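Local coordinates for protein Mono(ADP-ribosyl)transferase SpvB (Salmonella typhimurium, PDB 2GWM) that probably transfers ADP-ribose from NAD(+) to an arginine of actin through this C-terminal mono-ADP-ribosyltransferase domain, blocking actin polymerization and breaking down the host cytoskeleton, at residues D106-T112 against E148-N154; L128-H132 against M196-N200; F170-L174 against I190-N195. All coordinates share one frame; numbering follows the deposited sequence.

Contact 1 of 3, residues D106-T112 against E148-N154; sequences DKAFMST and EMLFPPN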
loop_
_atom_site.group_PDB
_atom_site.type_symbol
_atom_site.label_atom_id
_atom_site.label_comp_id
_atom_site.label_asym_id
_atom_site.label_seq_id
_atom_site.Cartn_x
_atom_site.Cartn_y
_atom_site.Cartn_z
ATOM N N ASP A 106 -2.857 -6.398 -6.205
ATOM C CA ASP A 106 -2.301 -6.220 -4.866
ATOM C C ASP A 106 -3.325 -6.686 -3.838
ATOM O O ASP A 106 -4.356 -6.053 -3.669
ATOM C CB ASP A 106 -1.910 -4.767 -4.593
ATOM C CG ASP A 106 -1.069 -4.608 -3.309
ATOM O OD1 ASP A 106 -1.240 -5.432 -2.394
ATOM O OD2 ASP A 106 -0.230 -3.685 -3.212
ATOM N N LYS A 107 -3.012 -7.777 -3.156
ATOM C CA LYS A 107 -3.961 -8.350 -2.197
ATOM C C LYS A 107 -4.125 -7.610 -0.880
ATOM O O LYS A 107 -5.080 -7.841 -0.167
ATOM C CB LYS A 107 -3.578 -9.785 -1.909
ATOM C CG LYS A 107 -3.776 -10.668 -3.165
ATOM C CD LYS A 107 -3.560 -12.112 -2.818
ATOM C CE LYS A 107 -3.513 -12.971 -4.072
ATOM N NZ LYS A 107 -4.868 -13.206 -4.744
ATOM N N ALA A 108 -3.178 -6.784 -0.562
ATOM C CA ALA A 108 -3.112 -6.056 0.675
ATOM C C ALA A 108 -3.705 -4.648 0.483
ATOM O O ALA A 108 -3.919 -4.179 -0.643
ATOM C CB ALA A 108 -1.644 -5.952 1.109
ATOM N N PHE A 109 -3.840 -3.909 1.585
ATOM C CA PHE A 109 -4.037 -2.471 1.478
ATOM C C PHE A 109 -2.776 -1.921 0.792
ATOM O O PHE A 109 -1.679 -2.406 1.052
ATOM C CB PHE A 109 -4.242 -1.860 2.831
ATOM C CG PHE A 109 -5.592 -2.134 3.452
ATOM C CD1 PHE A 109 -6.613 -1.242 3.295
ATOM C CD2 PHE A 109 -5.835 -3.281 4.151
ATOM C CE1 PHE A 109 -7.839 -1.464 3.884
ATOM C CE2 PHE A 109 -7.072 -3.529 4.720
ATOM C CZ PHE A 109 -8.063 -2.657 4.529
ATOM N N MET A 110 -2.954 -0.956 -0.065
ATOM C CA MET A 110 -1.828 -0.395 -0.862
ATOM C C MET A 110 -1.610 1.063 -0.471
ATOM O O MET A 110 -2.479 1.886 -0.646
ATOM C CB MET A 110 -2.069 -0.531 -2.357
ATOM C CG MET A 110 -0.830 -0.083 -3.183
ATOM S SD MET A 110 -1.202 -0.193 -4.951
ATOM C CE MET A 110 -2.171 1.215 -5.275
ATOM N N SER A 111 -0.453 1.358 0.129
ATOM C CA SER A 111 -0.127 2.698 0.553
ATOM C C SER A 111 0.712 3.426 -0.506
ATOM O O SER A 111 1.655 2.853 -1.041
ATOM C CB SER A 111 0.681 2.631 1.836
ATOM O OG SER A 111 1.053 3.903 2.262
ATOM N N THR A 112 0.349 4.663 -0.757
ATOM C CA THR A 112 1.000 5.502 -1.780
ATOM C C THR A 112 1.036 6.947 -1.258
ATOM O O THR A 112 0.405 7.256 -0.267
ATOM C CB THR A 112 0.223 5.501 -3.114
ATOM O OG1 THR A 112 -1.004 6.235 -2.997
ATOM C CG2 THR A 112 -0.022 4.118 -3.619
ATOM N N GLU A 148 -0.758 10.620 2.496
ATOM C CA GLU A 148 -0.864 9.203 2.160
ATOM C C GLU A 148 -2.182 8.984 1.513
ATOM O O GLU A 148 -3.214 9.340 2.098
ATOM C CB GLU A 148 -0.713 8.370 3.416
ATOM C CG GLU A 148 -0.766 6.887 3.164
ATOM C CD GLU A 148 -0.419 6.060 4.390
ATOM O OE1 GLU A 148 -0.283 6.643 5.515
ATOM O OE2 GLU A 148 -0.326 4.827 4.201
ATOM N N MET A 149 -2.165 8.337 0.357
ATOM C CA MET A 149 -3.370 7.835 -0.280
ATOM C C MET A 149 -3.355 6.318 -0.120
ATOM O O MET A 149 -2.428 5.638 -0.583
ATOM C CB MET A 149 -3.372 8.154 -1.773
ATOM C CG MET A 149 -4.476 7.427 -2.442
ATOM S SD MET A 149 -5.047 8.189 -3.929
ATOM C CE MET A 149 -6.060 9.124 -2.929
ATOM N N LEU A 150 -4.333 5.780 0.611
ATOM C CA LEU A 150 -4.397 4.366 0.886
ATOM C C LEU A 150 -5.513 3.783 0.010
ATOM O O LEU A 150 -6.565 4.389 -0.180
ATOM C CB LEU A 150 -4.739 4.143 2.378
ATOM C CG LEU A 150 -4.660 2.693 2.819
ATOM C CD1 LEU A 150 -3.299 2.197 2.869
ATOM C CD2 LEU A 150 -5.255 2.584 4.230
ATOM N N PHE A 151 -5.248 2.589 -0.520
ATOM C CA PHE A 151 -6.172 1.821 -1.307
ATOM C C PHE A 151 -6.551 0.562 -0.558
ATOM O O PHE A 151 -5.726 -0.042 0.088
ATOM C CB PHE A 151 -5.489 1.417 -2.633
ATOM C CG PHE A 151 -5.242 2.569 -3.590
ATOM C CD1 PHE A 151 -6.094 2.840 -4.622
ATOM C CD2 PHE A 151 -4.172 3.409 -3.392
ATOM C CE1 PHE A 151 -5.869 3.894 -5.495
ATOM C CE2 PHE A 151 -3.959 4.450 -4.219
ATOM C CZ PHE A 151 -4.799 4.694 -5.262
ATOM N N PRO A 152 -7.812 0.154 -0.686
ATOM C CA PRO A 152 -8.197 -1.108 -0.059
ATOM C C PRO A 152 -7.647 -2.286 -0.791
ATOM O O PRO A 152 -7.071 -2.152 -1.883
ATOM C CB PRO A 152 -9.728 -1.089 -0.161
ATOM C CG PRO A 152 -9.995 -0.343 -1.428
ATOM C CD PRO A 152 -8.908 0.747 -1.429
ATOM N N PRO A 153 -7.786 -3.475 -0.208
ATOM C CA PRO A 153 -7.278 -4.702 -0.834
ATOM C C PRO A 153 -7.793 -4.941 -2.244
ATOM O O PRO A 153 -8.919 -4.569 -2.566
ATOM C CB PRO A 153 -7.772 -5.803 0.113
ATOM C CG PRO A 153 -7.884 -5.152 1.377
ATOM C CD PRO A 153 -8.397 -3.773 1.097
ATOM N N ASN A 154 -6.940 -5.595 -3.066
ATOM C CA ASN A 154 -7.239 -6.068 -4.398
ATOM C C ASN A 154 -7.223 -4.967 -5.448
ATOM O O ASN A 154 -7.922 -5.073 -6.445
ATOM C CB ASN A 154 -8.523 -6.870 -4.486
ATOM C CG ASN A 154 -8.555 -7.959 -3.477
ATOM O OD1 ASN A 154 -7.575 -8.686 -3.331
ATOM N ND2 ASN A 154 -9.689 -8.066 -2.752
HETATM O O HOH W 1 -7.137 -9.435 -0.688
HETATM O O HOH W 2 -7.432 -11.090 -4.637
HETATM O O HOH W 3 -4.718 -3.113 -2.928
#
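Met110-Thr112 and Met149-Phe151 run antiparallel at 163° with axes 4.7 Å apart, Met110/Phe151 and Thr112/Met149 being hydrogen-bonded pairs and Ser111/Leu150 the non-hydrogen-bonded pair between them. Before Met110 and after Phe151 the two chains stay together, and Asn154 N donates to Asp106 O at 2.7 Å. At the other end Met149 O takes two bonds, from Thr112 N and, at 2.9 Å, from Thr112 OG1. With OG1 placed between the backbone N and carbonyl carbon (chi1 71°), the hydroxyl curls back to this oxygen and approaches the face of its carbonyl plane opposite to the amide. The edge of the Phe151 ring also meets OG1, while Met110 CE sits over one ring face, 3.5 Å from Phe151 CD2, in a CH-pi contact displaced toward the rim; the sulfur of this Met-aromatic pair stands obliquely. Ser111 OG gives a 2.6 Å hydrogen bond to Glu148 OE2, entering 39° out of the carboxylate plane. The Ser-Thr-Ser motif begun by Ser111 and the Glu-x-Glu motif ended by Glu148 mark the R-S-E class of ADP-ribosyltransferases; both residues are predicted to be catalytic with Arg81, whose NH1 bonds Ser111 O. Farther along, Pro153 CD lies over the centre of the Phe109 ring, 3.6 Å from its centroid, and Tyr11 of helix 3-24 also meets that ring. A water spans the loops, donating to Lys107 O and, at 2.8 Å, to Asn154 OD1.

Contact 2 of 3, residues L128-H132 against M196-N200; sequences LEKGH and MRVLN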
loop_
_atom_site.group_PDB
_atom_site.type_symbol
_atom_site.label_atom_id
_atom_site.label_comp_id
_atom_site.label_asym_id
_atom_site.label_seq_id
_atom_site.Cartn_x
_atom_site.Cartn_y
_atom_site.Cartn_z
ATOM N N LEU A 128 -3.823 7.231 -11.999
ATOM C CA LEU A 128 -5.150 6.945 -11.497
ATOM C C LEU A 128 -6.177 7.519 -12.397
ATOM O O LEU A 128 -5.974 8.590 -12.918
ATOM C CB LEU A 128 -5.346 7.604 -10.125
ATOM C CG LEU A 128 -4.322 7.176 -9.077
ATOM C CD1 LEU A 128 -4.614 7.929 -7.784
ATOM C CD2 LEU A 128 -4.268 5.660 -8.827
ATOM N N GLU A 129 -7.263 6.795 -12.621
ATOM C CA GLU A 129 -8.417 7.330 -13.339
ATOM C C GLU A 129 -9.509 7.722 -12.366
ATOM O O GLU A 129 -9.531 7.258 -11.235
ATOM C CB GLU A 129 -8.965 6.295 -14.326
ATOM C CG GLU A 129 -8.066 5.953 -15.471
ATOM C CD GLU A 129 -7.582 7.173 -16.200
ATOM O OE1 GLU A 129 -8.473 7.980 -16.605
ATOM O OE2 GLU A 129 -6.342 7.337 -16.365
ATOM N N LYS A 130 -10.412 8.584 -12.806
ATOM C CA LYS A 130 -11.431 9.160 -11.914
ATOM C C LYS A 130 -12.266 8.059 -11.345
ATOM O O LYS A 130 -12.576 7.129 -12.039
ATOM C CB LYS A 130 -12.327 10.105 -12.674
ATOM C CG LYS A 130 -11.739 11.426 -13.024
ATOM C CD LYS A 130 -12.782 12.174 -13.859
ATOM C CE LYS A 130 -12.256 13.323 -14.691
ATOM N NZ LYS A 130 -13.340 13.927 -15.506
ATOM N N GLY A 131 -12.564 8.122 -10.054
ATOM C CA GLY A 131 -13.473 7.156 -9.412
ATOM C C GLY A 131 -12.776 5.988 -8.752
ATOM O O GLY A 131 -13.413 5.022 -8.300
ATOM N N HIS A 132 -11.443 6.056 -8.726
ATOM C CA HIS A 132 -10.635 5.010 -8.116
ATOM C C HIS A 132 -10.916 4.950 -6.598
ATOM O O HIS A 132 -11.478 5.885 -6.045
ATOM C CB HIS A 132 -9.159 5.289 -8.368
ATOM C CG HIS A 132 -8.677 6.536 -7.699
ATOM N ND1 HIS A 132 -8.317 6.559 -6.374
ATOM C CD2 HIS A 132 -8.545 7.809 -8.147
ATOM C CE1 HIS A 132 -7.960 7.784 -6.038
ATOM N NE2 HIS A 132 -8.074 8.563 -7.100
ATOM N N MET A 196 2.829 2.693 -13.997
ATOM C CA MET A 196 1.697 1.793 -13.774
ATOM C C MET A 196 0.411 2.561 -13.854
ATOM O O MET A 196 0.392 3.782 -13.705
ATOM C CB MET A 196 1.707 1.221 -12.331
ATOM C CG MET A 196 2.898 0.548 -11.966
ATOM S SD MET A 196 2.667 -0.186 -10.381
ATOM C CE MET A 196 3.571 -1.632 -10.615
ATOM N N ARG A 197 -0.712 1.830 -13.972
ATOM C CA ARG A 197 -2.019 2.454 -13.974
ATOM C C ARG A 197 -2.986 1.605 -13.178
ATOM O O ARG A 197 -3.044 0.389 -13.394
ATOM C CB ARG A 197 -2.547 2.610 -15.394
ATOM C CG ARG A 197 -3.852 3.345 -15.494
ATOM C CD ARG A 197 -4.228 3.697 -16.949
ATOM N NE ARG A 197 -3.143 4.355 -17.615
ATOM C CZ ARG A 197 -2.835 5.635 -17.517
ATOM N NH1 ARG A 197 -3.609 6.487 -16.869
ATOM N NH2 ARG A 197 -1.695 6.024 -18.060
ATOM N N VAL A 198 -3.701 2.219 -12.244
ATOM C CA VAL A 198 -4.774 1.477 -11.530
ATOM C C VAL A 198 -5.952 1.279 -12.478
ATOM O O VAL A 198 -6.374 2.224 -13.126
ATOM C CB VAL A 198 -5.178 2.200 -10.238
ATOM C CG1 VAL A 198 -6.419 1.523 -9.615
ATOM C CG2 VAL A 198 -4.053 2.179 -9.240
ATOM N N LEU A 199 -6.443 0.038 -12.618
ATOM C CA LEU A 199 -7.649 -0.263 -13.367
ATOM C C LEU A 199 -8.852 -0.290 -12.449
ATOM O O LEU A 199 -8.926 -1.169 -11.610
ATOM C CB LEU A 199 -7.518 -1.614 -14.111
ATOM C CG LEU A 199 -6.281 -1.747 -14.993
ATOM C CD1 LEU A 199 -6.070 -3.156 -15.584
ATOM C CD2 LEU A 199 -6.368 -0.759 -16.143
ATOM N N ASN A 200 -9.739 0.689 -12.575
ATOM C CA ASN A 200 -10.986 0.760 -11.764
ATOM C C ASN A 200 -12.006 -0.268 -12.191
ATOM O O ASN A 200 -12.039 -0.600 -13.358
ATOM C CB ASN A 200 -11.637 2.115 -11.934
ATOM C CG ASN A 200 -10.803 3.239 -11.409
ATOM O OD1 ASN A 200 -11.079 4.407 -11.775
ATOM N ND2 ASN A 200 -9.780 2.945 -10.594
ATOM O OXT ASN A 200 -12.868 -0.713 -11.388
HETATM O O HOH W 4 -7.527 4.248 -11.641
#
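Leu128 and Val198 supply the apolar part of this contact: their side chains lie alongside each other, pointing the same way, and Leu128 CD2 comes to 3.5 Å from Val198 CG2. The charged part is the salt bridge of Glu129 with Arg197. Bent at chi2 (-52°), the glutamate brings OE2 to the edge of the guanidinium, 2.9 Å from Arg197 NH1, but the planes are 48° apart and the hydrogen bond is weak. Each partner has a second ion pair: Glu129 OE1 with Arg77, and Arg197 NE with Glu160. Polar backbone groups are joined through a water that accepts from Glu129 N at 2.7 Å and donates to Val198 O at 2.8 Å, and so ties the loop to the backbone of Val198. The loop then folds into a type II beta turn from Glu129 to His132, with Gly131 at the positive phi (95°) that suits glycine. Asn200, the last residue, leans on this turn, its CG 3.7 Å from His132 CA. Inside the turn segment, Leu128 CD1 lies over one face of the His132 ring, whose ND1 bonds Gly134 N. Leu128 and His132 both rest on strand 149-151 of the small three-stranded sheet, while Val198 packs on Ile126 of strand 122-127 and on Thr155 and Leu157 of strand 155-164, the two neighbours of strand 192-198 in the five-stranded sheet.

Contact 3 of 3, residues F170-L174 against I190-N195; sequences FASQL and IKRIIN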
loop_
_atom_site.group_PDB
_atom_site.type_symbol
_atom_site.label_atom_id
_atom_site.label_comp_id
_atom_site.label_asym_id
_atom_site.label_seq_id
_atom_site.Cartn_x
_atom_site.Cartn_y
_atom_site.Cartn_z
ATOM N N PHE A 170 15.622 7.869 -18.471
ATOM C CA PHE A 170 15.500 7.652 -17.017
ATOM C C PHE A 170 15.755 8.927 -16.247
ATOM O O PHE A 170 15.015 9.270 -15.326
ATOM C CB PHE A 170 16.444 6.572 -16.597
ATOM C CG PHE A 170 16.591 6.392 -15.117
ATOM C CD1 PHE A 170 15.676 5.589 -14.437
ATOM C CD2 PHE A 170 17.615 6.966 -14.429
ATOM C CE1 PHE A 170 15.890 5.366 -13.064
ATOM C CE2 PHE A 170 17.807 6.732 -13.116
ATOM C CZ PHE A 170 16.879 5.980 -12.441
ATOM N N ALA A 171 16.854 9.629 -16.578
ATOM C CA ALA A 171 17.237 10.814 -15.831
ATOM C C ALA A 171 16.093 11.849 -15.894
ATOM O O ALA A 171 15.786 12.550 -14.899
ATOM C CB ALA A 171 18.475 11.412 -16.415
ATOM N N SER A 172 15.499 12.019 -17.072
ATOM C CA SER A 172 14.424 12.973 -17.281
ATOM C C SER A 172 13.194 12.519 -16.530
ATOM O O SER A 172 12.598 13.328 -15.821
ATOM C CB SER A 172 14.091 13.077 -18.752
ATOM O OG SER A 172 13.131 14.072 -19.010
ATOM N N GLN A 173 12.825 11.231 -16.659
ATOM C CA GLN A 173 11.618 10.797 -15.927
ATOM C C GLN A 173 11.788 10.965 -14.458
ATOM O O GLN A 173 10.887 11.390 -13.728
ATOM C CB GLN A 173 11.268 9.381 -16.323
ATOM C CG GLN A 173 10.753 9.248 -17.755
ATOM C CD GLN A 173 9.992 7.974 -18.007
ATOM O OE1 GLN A 173 9.260 7.484 -17.144
ATOM N NE2 GLN A 173 10.164 7.421 -19.180
ATOM N N LEU A 174 12.955 10.602 -13.966
ATOM C CA LEU A 174 13.207 10.722 -12.542
ATOM C C LEU A 174 13.128 12.160 -12.083
ATOM O O LEU A 174 12.597 12.473 -11.024
ATOM C CB LEU A 174 14.571 10.118 -12.199
ATOM C CG LEU A 174 14.871 9.913 -10.748
ATOM C CD1 LEU A 174 13.880 9.018 -10.110
ATOM C CD2 LEU A 174 16.245 9.409 -10.566
ATOM N N ILE A 190 18.592 4.019 -7.154
ATOM C CA ILE A 190 17.433 3.672 -7.940
ATOM C C ILE A 190 17.813 2.859 -9.139
ATOM O O ILE A 190 18.669 3.305 -9.942
ATOM C CB ILE A 190 16.617 4.916 -8.357
ATOM C CG1 ILE A 190 16.179 5.707 -7.108
ATOM C CG2 ILE A 190 15.424 4.563 -9.218
ATOM C CD1 ILE A 190 15.628 7.040 -7.450
ATOM N N LYS A 191 17.146 1.718 -9.299
ATOM C CA LYS A 191 17.393 0.845 -10.411
ATOM C C LYS A 191 16.395 1.003 -11.543
ATOM O O LYS A 191 16.712 0.837 -12.720
ATOM C CB LYS A 191 17.374 -0.601 -9.949
ATOM C CG LYS A 191 17.785 -1.591 -11.010
ATOM C CD LYS A 191 18.628 -2.683 -10.328
ATOM C CE LYS A 191 19.449 -3.459 -11.313
ATOM N NZ LYS A 191 18.593 -4.409 -12.057
ATOM N N ARG A 192 15.173 1.394 -11.214
ATOM C CA ARG A 192 14.136 1.477 -12.207
ATOM C C ARG A 192 12.981 2.324 -11.729
ATOM O O ARG A 192 12.731 2.485 -10.520
ATOM C CB ARG A 192 13.653 0.076 -12.556
ATOM C CG ARG A 192 12.863 -0.508 -11.388
ATOM C CD ARG A 192 12.474 -1.950 -11.643
ATOM N NE ARG A 192 13.580 -2.904 -11.768
ATOM C CZ ARG A 192 14.287 -3.401 -10.756
ATOM N NH1 ARG A 192 14.067 -2.963 -9.525
ATOM N NH2 ARG A 192 15.262 -4.307 -10.974
ATOM N N ILE A 193 12.295 2.881 -12.699
ATOM C CA ILE A 193 10.967 3.437 -12.574
ATOM C C ILE A 193 10.019 2.526 -13.283
ATOM O O ILE A 193 10.266 2.106 -14.398
ATOM C CB ILE A 193 10.878 4.908 -13.169
ATOM C CG1 ILE A 193 11.882 5.838 -12.507
ATOM C CG2 ILE A 193 9.420 5.442 -13.133
ATOM C CD1 ILE A 193 12.144 7.068 -13.360
ATOM N N ILE A 194 8.877 2.275 -12.632
ATOM C CA ILE A 194 7.828 1.507 -13.244
ATOM C C ILE A 194 6.636 2.421 -13.292
ATOM O O ILE A 194 6.137 2.874 -12.281
ATOM C CB ILE A 194 7.470 0.235 -12.508
ATOM C CG1 ILE A 194 8.696 -0.626 -12.305
ATOM C CG2 ILE A 194 6.405 -0.524 -13.309
ATOM C CD1 ILE A 194 8.430 -1.912 -11.552
ATOM N N ASN A 195 6.164 2.672 -14.518
ATOM C CA ASN A 195 4.957 3.454 -14.802
ATOM C C ASN A 195 3.799 2.468 -14.858
ATOM O O ASN A 195 3.786 1.553 -15.684
ATOM C CB ASN A 195 5.107 4.221 -16.118
ATOM C CG ASN A 195 6.246 5.181 -16.090
ATOM O OD1 ASN A 195 7.218 5.080 -16.915
ATOM N ND2 ASN A 195 6.133 6.157 -15.222
#
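Phe170 turns the edge of its ring to Ile190, whose CG2 lies near the ring plane, 3.8 Å from Phe170 CZ; Ile193 CD1 approaches the same ring obliquely, 4.0 Å from Phe170 CD1. The amides of Gln173 and Asn195 are nearly coplanar, their planes 25° apart, and Gln173 NE2 is tied back to Asp169 in its own helix. Helix 170-174 passes over strand 192-195 at 64°, the axes 9.5 Å apart, and presents one side made of Phe170, Gln173 and Leu174. Ile193 reaches into it: with CG1 anti to the carbonyl carbon (chi1 -57°), its CD1 is carried to 3.9 Å from Gln173 CB and 3.7 Å from Leu174 N. Leu174 and Ile190 meet tip to tip, CD1 to CD1 at 3.7 Å. This is the packing of helix 168-175 on the five-stranded sheet of the transferase domain, where Val163 of strand 155-164 also touches Phe170 and Gln173. On the other side of the strand Arg192 turns away from the helix to a salt bridge with Asp86 and a hydrogen bond with Thr122. Methyl groups and the Phe170 ring carry most of the contact, so the shape fit of apolar side chains matters most, with the amides of Gln173 and Asn195 at its border.

Overall arrangement
Contact 1 holds the predicted catalytic Ser111 and Glu148, with the Ser111 side chain about 4 Å from that of Arg81. Contact 2, centred about 12 Å away, touches it directly, Met149 SD lying 3.6 Å from His132 CE1, so the small sheet, which carries Ser111 and is flanked by Glu148, rests on the loop that follows strand 122-127. Contacts 2 and 3 share strand 192-198, adjoining at Asn195 and Met196, although their centres are about 21 Å apart; the strand thus meets helix 168-175 near its start and loop 128-132 near Val198. Contact 3 does not touch contact 1, their nearest atoms being about 11 Å apart.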